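Local coordinates for protein beta 1-3 glucanase (Clostridium beijerinckii NCIMB 8052, PDB 5H4E) that probably hydrolyses beta-1,3-glucosidic linkages in beta-1,3-glucans, acting as a glycoside hydrolase of family GH64, at residues 133-138 with 203-208; 159-164 with 180-185; 187-192 with 331-336; 195-200 with 214-219. One frame throughout, in Å; residues are numbered along the deposited sequence.

Contact 1 (133-138 with 203-208); sequences GIMFEW and SDRIYA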
loop_
_atom_site.group_PDB
_atom_site.type_symbol
_atom_site.label_atom_id
_atom_site.label_comp_id
_atom_site.label_asym_id
_atom_site.label_seq_id
_atom_site.Cartn_x
_atom_site.Cartn_y
_atom_site.Cartn_z
ATOM N N GLY A 133 12.454 9.844 9.872
ATOM C CA GLY A 133 12.955 10.993 9.147
ATOM C C GLY A 133 13.542 10.742 7.763
ATOM O O GLY A 133 13.807 11.702 7.029
ATOM N N ILE A 134 13.772 9.485 7.390
ATOM C CA ILE A 134 14.395 9.212 6.090
ATOM C C ILE A 134 13.377 9.317 4.946
ATOM O O ILE A 134 12.237 8.850 5.071
ATOM C CB ILE A 134 15.062 7.831 6.057
ATOM C CG1 ILE A 134 16.114 7.712 7.171
ATOM C CG2 ILE A 134 15.709 7.578 4.707
ATOM C CD1 ILE A 134 16.741 6.329 7.269
ATOM N N MET A 135 13.775 9.971 3.861
ATOM C CA MET A 135 12.930 10.070 2.669
ATOM C C MET A 135 12.921 8.732 1.972
ATOM O O MET A 135 13.958 8.278 1.485
ATOM C CB MET A 135 13.433 11.153 1.718
ATOM C CG MET A 135 13.568 12.552 2.348
ATOM S SD MET A 135 12.005 13.314 2.836
ATOM C CE MET A 135 11.958 12.872 4.562
ATOM N N PHE A 136 11.767 8.074 1.949
ATOM C CA PHE A 136 11.662 6.803 1.227
ATOM C C PHE A 136 10.230 6.536 0.791
ATOM O O PHE A 136 9.279 7.056 1.385
ATOM C CB PHE A 136 12.162 5.635 2.096
ATOM C CG PHE A 136 11.233 5.267 3.229
ATOM C CD1 PHE A 136 10.219 4.342 3.045
ATOM C CD2 PHE A 136 11.387 5.843 4.486
ATOM C CE1 PHE A 136 9.360 4.007 4.077
ATOM C CE2 PHE A 136 10.535 5.508 5.527
ATOM C CZ PHE A 136 9.517 4.591 5.323
ATOM N N GLU A 137 10.102 5.732 -0.262
ATOM C CA GLU A 137 8.840 5.126 -0.675
ATOM C C GLU A 137 9.146 3.674 -1.029
ATOM O O GLU A 137 10.323 3.283 -1.070
ATOM C CB GLU A 137 8.225 5.858 -1.879
ATOM C CG GLU A 137 7.975 7.334 -1.646
ATOM C CD GLU A 137 6.709 7.615 -0.831
ATOM O OE1 GLU A 137 6.122 6.675 -0.242
ATOM O OE2 GLU A 137 6.303 8.791 -0.782
ATOM N N TRP A 138 8.113 2.865 -1.263
ATOM C CA TRP A 138 8.335 1.569 -1.908
ATOM C C TRP A 138 7.278 1.285 -2.981
ATOM O O TRP A 138 6.140 1.747 -2.897
ATOM C CB TRP A 138 8.387 0.417 -0.869
ATOM C CG TRP A 138 7.076 0.051 -0.195
ATOM C CD1 TRP A 138 6.094 -0.754 -0.697
ATOM C CD2 TRP A 138 6.642 0.433 1.117
ATOM N NE1 TRP A 138 5.070 -0.878 0.206
ATOM C CE2 TRP A 138 5.377 -0.155 1.327
ATOM C CE3 TRP A 138 7.195 1.220 2.129
ATOM C CZ2 TRP A 138 4.651 0.019 2.509
ATOM C CZ3 TRP A 138 6.469 1.397 3.305
ATOM C CH2 TRP A 138 5.208 0.802 3.481
ATOM N N SER A 203 6.835 17.219 8.693
ATOM C CA SER A 203 7.756 17.827 7.748
ATOM C C SER A 203 8.343 16.777 6.791
ATOM O O SER A 203 8.656 17.092 5.641
ATOM C CB SER A 203 8.874 18.574 8.488
ATOM O OG SER A 203 9.662 17.671 9.236
ATOM N N ASP A 204 8.470 15.536 7.255
ATOM C CA ASP A 204 9.098 14.490 6.445
ATOM C C ASP A 204 8.105 13.672 5.609
ATOM O O ASP A 204 8.441 13.232 4.506
ATOM C CB ASP A 204 9.928 13.541 7.331
ATOM C CG ASP A 204 9.100 12.844 8.395
ATOM O OD1 ASP A 204 8.060 13.393 8.815
ATOM O OD2 ASP A 204 9.503 11.741 8.818
ATOM N N ARG A 205 6.893 13.467 6.128
ATOM C CA ARG A 205 5.870 12.719 5.393
ATOM C C ARG A 205 4.477 13.044 5.926
ATOM O O ARG A 205 4.329 13.600 7.016
ATOM C CB ARG A 205 6.128 11.206 5.486
ATOM C CG ARG A 205 5.761 10.572 6.841
ATOM C CD ARG A 205 6.578 9.320 7.137
ATOM N NE ARG A 205 7.984 9.679 7.297
ATOM C CZ ARG A 205 8.974 9.261 6.516
ATOM N NH1 ARG A 205 10.207 9.694 6.752
ATOM N NH2 ARG A 205 8.743 8.404 5.524
ATOM N N ILE A 206 3.451 12.693 5.162
ATOM C CA ILE A 206 2.088 12.726 5.684
ATOM C C ILE A 206 1.647 11.307 6.021
ATOM O O ILE A 206 1.660 10.419 5.162
ATOM C CB ILE A 206 1.091 13.338 4.684
ATOM C CG1 ILE A 206 1.555 14.730 4.249
ATOM C CG2 ILE A 206 -0.320 13.401 5.310
ATOM C CD1 ILE A 206 0.791 15.279 3.034
ATOM N N TYR A 207 1.259 11.089 7.271
ATOM C CA TYR A 207 0.834 9.767 7.703
ATOM C C TYR A 207 -0.574 9.480 7.251
ATOM O O TYR A 207 -1.441 10.340 7.315
ATOM C CB TYR A 207 0.934 9.638 9.232
ATOM C CG TYR A 207 2.375 9.679 9.676
ATOM C CD1 TYR A 207 3.161 8.541 9.603
ATOM C CD2 TYR A 207 2.959 10.863 10.129
ATOM C CE1 TYR A 207 4.487 8.562 9.973
ATOM C CE2 TYR A 207 4.301 10.897 10.495
ATOM C CZ TYR A 207 5.052 9.743 10.425
ATOM O OH TYR A 207 6.380 9.757 10.792
ATOM N N ALA A 208 -0.799 8.266 6.771
ATOM C CA ALA A 208 -2.160 7.794 6.631
ATOM C C ALA A 208 -2.830 7.823 8.007
ATOM O O ALA A 208 -2.141 7.808 9.046
ATOM C CB ALA A 208 -2.173 6.393 6.016
HETATM O O HOH W 1 9.675 9.448 10.377
#

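Contact 2 (159-164 with 180-185); sequences CYPYNI and GTRADL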
loop_
_atom_site.group_PDB
_atom_site.type_symbol
_atom_site.label_atom_id
_atom_site.label_comp_id
_atom_site.label_asym_id
_atom_site.label_seq_id
_atom_site.Cartn_x
_atom_site.Cartn_y
_atom_site.Cartn_z
ATOM N N CYS A 159 5.445 10.529 1.242
ATOM C CA CYS A 159 6.736 11.155 1.532
ATOM C C CYS A 159 7.237 11.988 0.349
ATOM O O CYS A 159 7.484 13.174 0.497
ATOM C CB CYS A 159 7.782 10.100 1.914
ATOM S SG CYS A 159 9.406 10.816 2.249
ATOM N N TYR A 160 7.398 11.368 -0.823
ATOM C CA TYR A 160 7.784 12.119 -2.012
ATOM C C TYR A 160 6.995 11.622 -3.217
ATOM O O TYR A 160 6.547 10.478 -3.225
ATOM C CB TYR A 160 9.308 12.029 -2.264
ATOM C CG TYR A 160 9.897 10.653 -2.537
ATOM C CD1 TYR A 160 9.718 10.030 -3.770
ATOM C CD2 TYR A 160 10.674 10.000 -1.575
ATOM C CE1 TYR A 160 10.270 8.779 -4.033
ATOM C CE2 TYR A 160 11.244 8.743 -1.830
ATOM C CZ TYR A 160 11.034 8.142 -3.067
ATOM O OH TYR A 160 11.585 6.912 -3.346
ATOM N N PRO A 161 6.800 12.482 -4.229
ATOM C CA PRO A 161 5.979 12.039 -5.361
ATOM C C PRO A 161 6.682 10.992 -6.225
ATOM O O PRO A 161 7.873 11.135 -6.535
ATOM C CB PRO A 161 5.750 13.325 -6.152
ATOM C CG PRO A 161 6.889 14.210 -5.791
ATOM C CD PRO A 161 7.196 13.893 -4.352
ATOM N N TYR A 162 5.962 9.935 -6.590
ATOM C CA TYR A 162 6.521 8.935 -7.500
ATOM C C TYR A 162 5.416 8.249 -8.290
ATOM O O TYR A 162 4.247 8.284 -7.916
ATOM C CB TYR A 162 7.398 7.907 -6.749
ATOM C CG TYR A 162 6.696 6.853 -5.897
ATOM C CD1 TYR A 162 7.015 5.510 -6.022
ATOM C CD2 TYR A 162 5.757 7.211 -4.923
ATOM C CE1 TYR A 162 6.401 4.543 -5.211
ATOM C CE2 TYR A 162 5.142 6.255 -4.123
ATOM C CZ TYR A 162 5.467 4.929 -4.273
ATOM O OH TYR A 162 4.848 3.973 -3.468
ATOM N N ASN A 163 5.793 7.702 -9.434
ATOM C CA ASN A 163 4.816 7.085 -10.311
ATOM C C ASN A 163 5.535 5.996 -11.059
ATOM O O ASN A 163 6.775 5.984 -11.105
ATOM C CB ASN A 163 4.175 8.124 -11.264
ATOM C CG ASN A 163 5.173 8.763 -12.231
ATOM O OD1 ASN A 163 5.561 8.170 -13.242
ATOM N ND2 ASN A 163 5.558 9.996 -11.943
ATOM N N ILE A 164 4.777 5.066 -11.627
ATOM C CA ILE A 164 5.378 3.931 -12.287
ATOM C C ILE A 164 4.776 3.801 -13.677
ATOM O O ILE A 164 3.561 3.931 -13.851
ATOM C CB ILE A 164 5.162 2.624 -11.466
ATOM C CG1 ILE A 164 5.769 2.777 -10.061
ATOM C CG2 ILE A 164 5.715 1.386 -12.222
ATOM C CD1 ILE A 164 5.387 1.655 -9.101
ATOM N N GLY A 180 2.596 16.159 -9.480
ATOM C CA GLY A 180 2.945 17.359 -8.737
ATOM C C GLY A 180 4.231 17.222 -7.954
ATOM O O GLY A 180 4.737 16.114 -7.776
ATOM N N THR A 181 4.755 18.356 -7.493
ATOM C CA THR A 181 5.944 18.384 -6.644
ATOM C C THR A 181 5.598 18.125 -5.175
ATOM O O THR A 181 4.454 18.291 -4.737
ATOM C CB THR A 181 6.681 19.742 -6.720
ATOM O OG1 THR A 181 5.930 20.720 -5.987
ATOM C CG2 THR A 181 6.868 20.200 -8.168
ATOM N N ARG A 182 6.606 17.720 -4.417
ATOM C CA ARG A 182 6.433 17.430 -3.007
ATOM C C ARG A 182 5.915 18.654 -2.240
ATOM O O ARG A 182 4.902 18.563 -1.539
ATOM C CB ARG A 182 7.753 16.941 -2.416
ATOM C CG ARG A 182 7.639 16.447 -0.983
ATOM C CD ARG A 182 8.999 15.926 -0.494
ATOM N NE ARG A 182 8.961 15.484 0.898
ATOM C CZ ARG A 182 9.298 16.231 1.948
ATOM N NH1 ARG A 182 9.235 15.708 3.170
ATOM N NH2 ARG A 182 9.716 17.485 1.786
ATOM N N ALA A 183 6.600 19.788 -2.394
ATOM C CA ALA A 183 6.203 21.033 -1.726
ATOM C C ALA A 183 4.764 21.401 -2.052
ATOM O O ALA A 183 3.987 21.746 -1.162
ATOM C CB ALA A 183 7.137 22.179 -2.119
ATOM N N ASP A 184 4.404 21.345 -3.328
ATOM C CA ASP A 184 3.037 21.711 -3.718
ATOM C C ASP A 184 2.005 20.750 -3.155
ATOM O O ASP A 184 0.936 21.177 -2.750
ATOM C CB ASP A 184 2.883 21.769 -5.233
ATOM C CG ASP A 184 3.557 22.978 -5.842
ATOM O OD1 ASP A 184 3.994 23.891 -5.092
ATOM O OD2 ASP A 184 3.640 23.014 -7.084
ATOM N N LEU A 185 2.326 19.455 -3.126
ATOM C CA LEU A 185 1.381 18.460 -2.617
ATOM C C LEU A 185 1.183 18.590 -1.102
ATOM O O LEU A 185 0.049 18.528 -0.607
ATOM C CB LEU A 185 1.842 17.046 -2.990
ATOM C CG LEU A 185 1.691 16.667 -4.464
ATOM C CD1 LEU A 185 2.489 15.391 -4.781
ATOM C CD2 LEU A 185 0.206 16.493 -4.829
#

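Contact 3 (187-192 with 331-336); sequences NAYKNS and NYFAKF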
loop_
_atom_site.group_PDB
_atom_site.type_symbol
_atom_site.label_atom_id
_atom_site.label_comp_id
_atom_site.label_asym_id
_atom_site.label_seq_id
_atom_site.Cartn_x
_atom_site.Cartn_y
_atom_site.Cartn_z
ATOM N N ASN A 187 1.607 21.347 0.713
ATOM C CA ASN A 187 0.853 22.574 0.961
ATOM C C ASN A 187 -0.622 22.423 0.596
ATOM O O ASN A 187 -1.499 22.819 1.362
ATOM C CB ASN A 187 1.467 23.742 0.193
ATOM C CG ASN A 187 2.844 24.130 0.720
ATOM O OD1 ASN A 187 3.151 23.940 1.902
ATOM N ND2 ASN A 187 3.675 24.687 -0.151
ATOM N N ALA A 188 -0.887 21.850 -0.576
ATOM C CA ALA A 188 -2.263 21.620 -1.011
ATOM C C ALA A 188 -3.010 20.721 -0.048
ATOM O O ALA A 188 -4.167 20.984 0.261
ATOM C CB ALA A 188 -2.298 21.023 -2.395
ATOM N N TYR A 189 -2.358 19.658 0.421
ATOM C CA TYR A 189 -2.999 18.756 1.381
ATOM C C TYR A 189 -3.495 19.536 2.602
ATOM O O TYR A 189 -4.660 19.429 2.986
ATOM C CB TYR A 189 -2.035 17.633 1.816
ATOM C CG TYR A 189 -2.652 16.684 2.834
ATOM C CD1 TYR A 189 -2.689 17.010 4.188
ATOM C CD2 TYR A 189 -3.214 15.475 2.442
ATOM C CE1 TYR A 189 -3.259 16.173 5.113
ATOM C CE2 TYR A 189 -3.791 14.620 3.371
ATOM C CZ TYR A 189 -3.811 14.984 4.708
ATOM O OH TYR A 189 -4.382 14.155 5.643
ATOM N N LYS A 190 -2.600 20.311 3.209
ATOM C CA LYS A 190 -2.924 21.061 4.424
ATOM C C LYS A 190 -4.139 21.977 4.208
ATOM O O LYS A 190 -5.025 22.063 5.060
ATOM C CB LYS A 190 -1.698 21.870 4.879
ATOM C CG LYS A 190 -1.865 22.652 6.193
ATOM C CD LYS A 190 -2.227 21.761 7.404
ATOM C CE LYS A 190 -1.107 20.798 7.817
ATOM N NZ LYS A 190 0.112 21.448 8.448
ATOM N N ASN A 191 -4.197 22.620 3.047
ATOM C CA ASN A 191 -5.302 23.519 2.720
ATOM C C ASN A 191 -6.605 22.813 2.347
ATOM O O ASN A 191 -7.680 23.394 2.465
ATOM C CB ASN A 191 -4.888 24.450 1.578
ATOM C CG ASN A 191 -3.883 25.497 2.026
ATOM O OD1 ASN A 191 -4.078 26.150 3.051
ATOM N ND2 ASN A 191 -2.799 25.653 1.270
ATOM N N SER A 192 -6.513 21.564 1.904
ATOM C CA SER A 192 -7.686 20.845 1.399
ATOM C C SER A 192 -8.495 20.084 2.454
ATOM O O SER A 192 -9.707 20.251 2.536
ATOM C CB SER A 192 -7.257 19.867 0.293
ATOM O OG SER A 192 -8.342 19.047 -0.115
ATOM N N ASN A 331 -12.624 8.868 4.081
ATOM C CA ASN A 331 -11.160 8.864 4.122
ATOM C C ASN A 331 -10.612 10.003 3.260
ATOM O O ASN A 331 -10.217 9.800 2.116
ATOM C CB ASN A 331 -10.609 7.511 3.675
ATOM C CG ASN A 331 -9.167 7.318 4.071
ATOM O OD1 ASN A 331 -8.396 8.265 4.051
ATOM N ND2 ASN A 331 -8.797 6.088 4.447
ATOM N N TYR A 332 -10.602 11.207 3.817
ATOM C CA TYR A 332 -10.181 12.386 3.051
ATOM C C TYR A 332 -8.689 12.383 2.719
ATOM O O TYR A 332 -8.257 13.007 1.751
ATOM C CB TYR A 332 -10.572 13.657 3.811
ATOM C CG TYR A 332 -12.069 13.877 3.742
ATOM C CD1 TYR A 332 -12.660 14.333 2.563
ATOM C CD2 TYR A 332 -12.894 13.572 4.817
ATOM C CE1 TYR A 332 -14.029 14.526 2.470
ATOM C CE2 TYR A 332 -14.283 13.776 4.741
ATOM C CZ TYR A 332 -14.835 14.245 3.556
ATOM O OH TYR A 332 -16.195 14.458 3.439
ATOM N N PHE A 333 -7.913 11.666 3.513
ATOM C CA PHE A 333 -6.526 11.367 3.139
ATOM C C PHE A 333 -6.500 10.637 1.773
ATOM O O PHE A 333 -5.850 11.088 0.826
ATOM C CB PHE A 333 -5.856 10.543 4.250
ATOM C CG PHE A 333 -4.480 10.005 3.903
ATOM C CD1 PHE A 333 -4.337 8.755 3.307
ATOM C CD2 PHE A 333 -3.334 10.740 4.198
ATOM C CE1 PHE A 333 -3.075 8.246 2.988
ATOM C CE2 PHE A 333 -2.058 10.237 3.889
ATOM C CZ PHE A 333 -1.931 8.988 3.283
ATOM N N ALA A 334 -7.236 9.535 1.667
ATOM C CA ALA A 334 -7.262 8.756 0.428
ATOM C C ALA A 334 -7.739 9.608 -0.742
ATOM O O ALA A 334 -7.146 9.593 -1.822
ATOM C CB ALA A 334 -8.159 7.530 0.581
ATOM N N LYS A 335 -8.822 10.342 -0.517
ATOM C CA LYS A 335 -9.395 11.196 -1.560
ATOM C C LYS A 335 -8.368 12.204 -2.086
ATOM O O LYS A 335 -8.296 12.437 -3.299
ATOM C CB LYS A 335 -10.641 11.902 -1.030
ATOM C CG LYS A 335 -11.228 13.016 -1.931
ATOM C CD LYS A 335 -11.623 12.564 -3.347
ATOM C CE LYS A 335 -12.502 13.643 -4.037
ATOM N NZ LYS A 335 -12.807 13.311 -5.472
ATOM N N PHE A 336 -7.553 12.781 -1.199
ATOM C CA PHE A 336 -6.527 13.710 -1.674
ATOM C C PHE A 336 -5.601 13.070 -2.730
ATOM O O PHE A 336 -5.293 13.690 -3.759
ATOM C CB PHE A 336 -5.669 14.262 -0.522
ATOM C CG PHE A 336 -4.765 15.388 -0.961
ATOM C CD1 PHE A 336 -3.440 15.154 -1.280
ATOM C CD2 PHE A 336 -5.271 16.672 -1.117
ATOM C CE1 PHE A 336 -2.615 16.191 -1.721
ATOM C CE2 PHE A 336 -4.462 17.707 -1.550
ATOM C CZ PHE A 336 -3.134 17.465 -1.855
#

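Contact 4 (195-200 with 214-219); sequences AEFKSL and GTFTAS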
loop_
_atom_site.group_PDB
_atom_site.type_symbol
_atom_site.label_atom_id
_atom_site.label_comp_id
_atom_site.label_asym_id
_atom_site.label_seq_id
_atom_site.Cartn_x
_atom_site.Cartn_y
_atom_site.Cartn_z
ATOM N N ALA A 195 -10.515 19.370 9.159
ATOM C CA ALA A 195 -9.661 19.583 10.323
ATOM C C ALA A 195 -9.061 18.303 10.894
ATOM O O ALA A 195 -7.895 18.290 11.259
ATOM C CB ALA A 195 -10.441 20.317 11.414
ATOM N N GLU A 196 -9.850 17.234 10.981
ATOM C CA GLU A 196 -9.365 15.983 11.576
ATOM C C GLU A 196 -8.145 15.406 10.856
ATOM O O GLU A 196 -7.360 14.660 11.444
ATOM C CB GLU A 196 -10.478 14.925 11.595
ATOM C CG GLU A 196 -11.672 15.292 12.452
ATOM C CD GLU A 196 -12.782 15.978 11.665
ATOM O OE1 GLU A 196 -12.527 16.485 10.555
ATOM O OE2 GLU A 196 -13.927 16.001 12.164
ATOM N N PHE A 197 -7.985 15.744 9.578
ATOM C CA PHE A 197 -6.926 15.140 8.770
ATOM C C PHE A 197 -5.686 15.999 8.614
ATOM O O PHE A 197 -4.681 15.526 8.089
ATOM C CB PHE A 197 -7.468 14.796 7.382
ATOM C CG PHE A 197 -8.448 13.673 7.398
ATOM C CD1 PHE A 197 -8.020 12.367 7.219
ATOM C CD2 PHE A 197 -9.792 13.919 7.623
ATOM C CE1 PHE A 197 -8.914 11.319 7.253
ATOM C CE2 PHE A 197 -10.699 12.875 7.664
ATOM C CZ PHE A 197 -10.255 11.569 7.472
ATOM N N LYS A 198 -5.752 17.248 9.070
ATOM C CA LYS A 198 -4.685 18.210 8.795
ATOM C C LYS A 198 -3.363 17.885 9.494
ATOM O O LYS A 198 -2.291 18.056 8.903
ATOM C CB LYS A 198 -5.133 19.629 9.182
ATOM C CG LYS A 198 -6.195 20.218 8.258
ATOM C CD LYS A 198 -6.268 21.737 8.409
ATOM C CE LYS A 198 -7.289 22.356 7.449
ATOM N NZ LYS A 198 -8.654 22.193 7.978
ATOM N N SER A 199 -3.419 17.423 10.741
ATOM C CA SER A 199 -2.174 17.231 11.494
ATOM C C SER A 199 -1.489 15.914 11.141
ATOM O O SER A 199 -0.486 15.549 11.751
ATOM C CB SER A 199 -2.421 17.303 13.006
ATOM O OG SER A 199 -3.122 16.167 13.492
ATOM N N LEU A 200 -2.020 15.205 10.150
ATOM C CA LEU A 200 -1.321 14.038 9.614
ATOM C C LEU A 200 -0.036 14.474 8.924
ATOM O O LEU A 200 0.877 13.670 8.727
ATOM C CB LEU A 200 -2.215 13.266 8.634
ATOM C CG LEU A 200 -3.405 12.571 9.298
ATOM C CD1 LEU A 200 -4.294 11.847 8.245
ATOM C CD2 LEU A 200 -2.949 11.611 10.402
ATOM N N GLY A 214 -0.010 8.716 12.809
ATOM C CA GLY A 214 -1.360 9.127 12.463
ATOM C C GLY A 214 -2.284 9.217 13.671
ATOM O O GLY A 214 -2.109 8.502 14.663
ATOM N N THR A 215 -3.297 10.074 13.558
ATOM C CA THR A 215 -4.158 10.415 14.681
ATOM C C THR A 215 -5.451 9.607 14.760
ATOM O O THR A 215 -6.334 9.918 15.570
ATOM C CB THR A 215 -4.519 11.894 14.630
ATOM O OG1 THR A 215 -5.106 12.196 13.355
ATOM C CG2 THR A 215 -3.261 12.743 14.823
ATOM N N PHE A 216 -5.567 8.571 13.937
ATOM C CA PHE A 216 -6.816 7.822 13.872
ATOM C C PHE A 216 -6.681 6.427 14.469
ATOM O O PHE A 216 -7.597 5.603 14.370
ATOM C CB PHE A 216 -7.314 7.735 12.426
ATOM C CG PHE A 216 -7.835 9.044 11.870
ATOM C CD1 PHE A 216 -6.977 10.107 11.624
ATOM C CD2 PHE A 216 -9.183 9.195 11.571
ATOM C CE1 PHE A 216 -7.443 11.298 11.099
ATOM C CE2 PHE A 216 -9.671 10.392 11.048
ATOM C CZ PHE A 216 -8.804 11.446 10.803
ATOM N N THR A 217 -5.542 6.163 15.101
ATOM C CA THR A 217 -5.383 4.939 15.860
ATOM C C THR A 217 -6.267 5.005 17.101
ATOM O O THR A 217 -6.799 6.070 17.447
ATOM C CB THR A 217 -3.921 4.704 16.287
ATOM O OG1 THR A 217 -3.557 5.684 17.260
ATOM C CG2 THR A 217 -2.983 4.813 15.092
ATOM N N ALA A 218 -6.400 3.870 17.780
ATOM C CA ALA A 218 -7.367 3.714 18.855
ATOM C C ALA A 218 -7.047 4.621 20.032
ATOM O O ALA A 218 -7.921 4.962 20.822
ATOM C CB ALA A 218 -7.422 2.247 19.305
ATOM N N SER A 219 -5.790 5.030 20.140
ATOM C CA SER A 219 -5.373 5.814 21.295
ATOM C C SER A 219 -5.318 7.312 21.007
ATOM O O SER A 219 -5.038 8.110 21.904
ATOM C CB SER A 219 -4.006 5.322 21.793
ATOM O OG SER A 219 -3.043 5.367 20.751
HETATM O O HOH W 2 -4.564 14.544 12.144
#

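Contact 1 (133-138 with 203-208)
Arg205 reaches across to the backbone of Ile134 in a mainly polar, partly buried contact between the loop ahead of strand 206-207 and the residues leading into strand 136-144. Arg205 NH1 donates to Ile134 O over 2.8 Å, and the bond is nearly straight at 177°. The oxygen sits in the plane of the guanidinium, whereas the nitrogen stands well above the plane of the carbonyl. NE and NH1 together hold one carboxylate oxygen of the preceding residue; the salt bridge from Arg205 NE to Asp204 OD2 is 3.0 Å, and both nitrogens come from above the carboxylate plane, on one face. A water donates to Asp204 OD2 at 2.8 Å and accepts from Gly133 N, adding a second polar link across the gap. The third nitrogen, NH2, bonds to Gln157, which helps fix how the guanidinium is turned. Gln157 belongs to strand 157-158, the antiparallel partner of 206-207 in a small two-stranded sheet, while 136-144 is part of a separate, larger antiparallel sheet; Arg205 therefore spans the two. The Phe136 ring lies beside the guanidinium, Phe136 CE2 3.4 Å from Arg205 NH2, with the two planes inclined at 34°. Met135 starts out facing away, but bends at its second and third torsions bring its CE back to 3.5 Å from Asp204 CB.

Contact 2 (159-164 with 180-185)
At the edge of the Arg182 guanidinium, close to its plane, lies the backbone oxygen of Cys159. Arg182 NE donates to Cys159 O at 2.8 Å with a moderately bent N-H...O angle of 144°, the nitrogen tilted some way from the carbonyl plane. The ring of Tyr160, next in sequence, turns away to stack on Tyr101, and its hydroxyl bonds to Ile99. The arginine reaches its acceptor fully stretched: CG is anti to the backbone N (chi1 -173°) and the chain stays extended to NE. Its aliphatic part crosses the Pro161 ring at about a right angle, with Arg182 CB 3.7 Å from Pro161 CD. Farther along that ring, Pro161 CB touches Gly180 O at 3.4 Å and Leu185 CD1 at 4.1 Å. The proline thus wedges against the first turn of helix 182-192, just before its own chain enters strand 162-168 of the five-stranded mixed sheet. Thr181 is the N-cap of the helix, its OG1 accepting from Asp184 N at 3.1 Å. Arg182 NH1 also bonds to the backbone oxygens of Ser203 and Asp204, so the negative ends of three main-chain carbonyl dipoles probably stabilise the arginine's positive charge through hydrogen bonds.

Contact 3 (187-192 with 331-336)
Phe336 drives its ring against the backbone of Tyr189, and this is the tight heart of the packing between helices 182-192 and 332-339. Tyr189 CA sits over one face of the phenyl ring in a CH-pi contact, 3.8 Å from the Phe336 centroid. The tyrosine ring then turns its edge toward the face of Phe336, a T-shaped pair with planes at 75° and centroids 5.3 Å apart. Both side chains have CG anti to the backbone N (chi1 179° for Tyr189), which sends each ring into the gap between the helices. Ala188 CB adds to the fit at the rim of the phenyl ring, in its plane, 3.7 Å from Phe336 CZ. One turn back along 332-339, Phe333 presents its edge to the tyrosine hydroxyl, with Phe333 CD2 3.9 Å from Tyr189 OH. The short segments run at 137° to each other and approach no closer than 10.9 Å between axes, a spacing that these large rings fill. The contact thins toward the exposed Ser192, where Ser192 CB grazes Phe336 CE2 at 4.0 Å. No hydrogen bond joins the two segments. Tyr189 OH instead bonds to the backbone oxygen of Phe197, so the phenol can lie among phenylalanines with its polar end satisfied, and cohesion between these two segments rests on aromatic and aliphatic packing.

Contact 4 (195-200 with 214-219)
A water links Ser199 and Thr215, lying 2.6 Å from Ser199 OG. It donates to Thr215 OG1 at 2.7 Å and to the backbone oxygen of Glu196, Glu196 O, at 2.9 Å. The threonine hydroxyl has a second partner in Asn222, which lies farther along the same loop. Beside the water, Ser199 OG meets the methyl Thr215 CG2 at 3.7 Å. The segments make no direct hydrogen bond. The contact joins a short, weakly bonded helix at about 195-198, just after helix 182-192, to the irregular chain that runs between strand 206-207 and helix 227-236. Next to the polar bridge lies an aromatic pair: Phe216 CZ stands over the centre of the Phe197 ring, 3.6 Å from Phe197 CE1, while the two planes are inclined at 31°. Phe197 CB points away from the loop, yet chi1 of -69° sets CG beside the backbone N and brings the ring round to meet its partner. Phe216 CE1 also approaches Glu196 O at 3.4 Å. Tyr225 makes edge-to-face pairs with both phenylalanines. Nearer the end of 195-200, Leu200 CD2 rests on the backbone where Gly214 passes into Thr215, 3.5 Å from Thr215 N.

Contacts 1 and 2 lie about 11 Å apart, centre to centre, and meet directly: Glu137 OE2 accepts from Tyr160 N at 2.8 Å, and Trp138 O is 2.6 Å from Tyr162 OH, a probable hydrogen bond. Helix 182-192 runs on from contact 2 to contact 3, whose centres are about 13 Å apart. Contacts 3 and 4, with centres about 12 Å apart, also touch where Tyr332 CD2 packs 3.7 Å from Phe197 CE2. Strand 206-207 connects the rest: Ile206 packs on Tyr189 and Phe333, while Tyr207 N lies 3.0 Å from Leu200 O. Contacts 2 and 4 do not touch, their nearest atoms being about 9 Å apart.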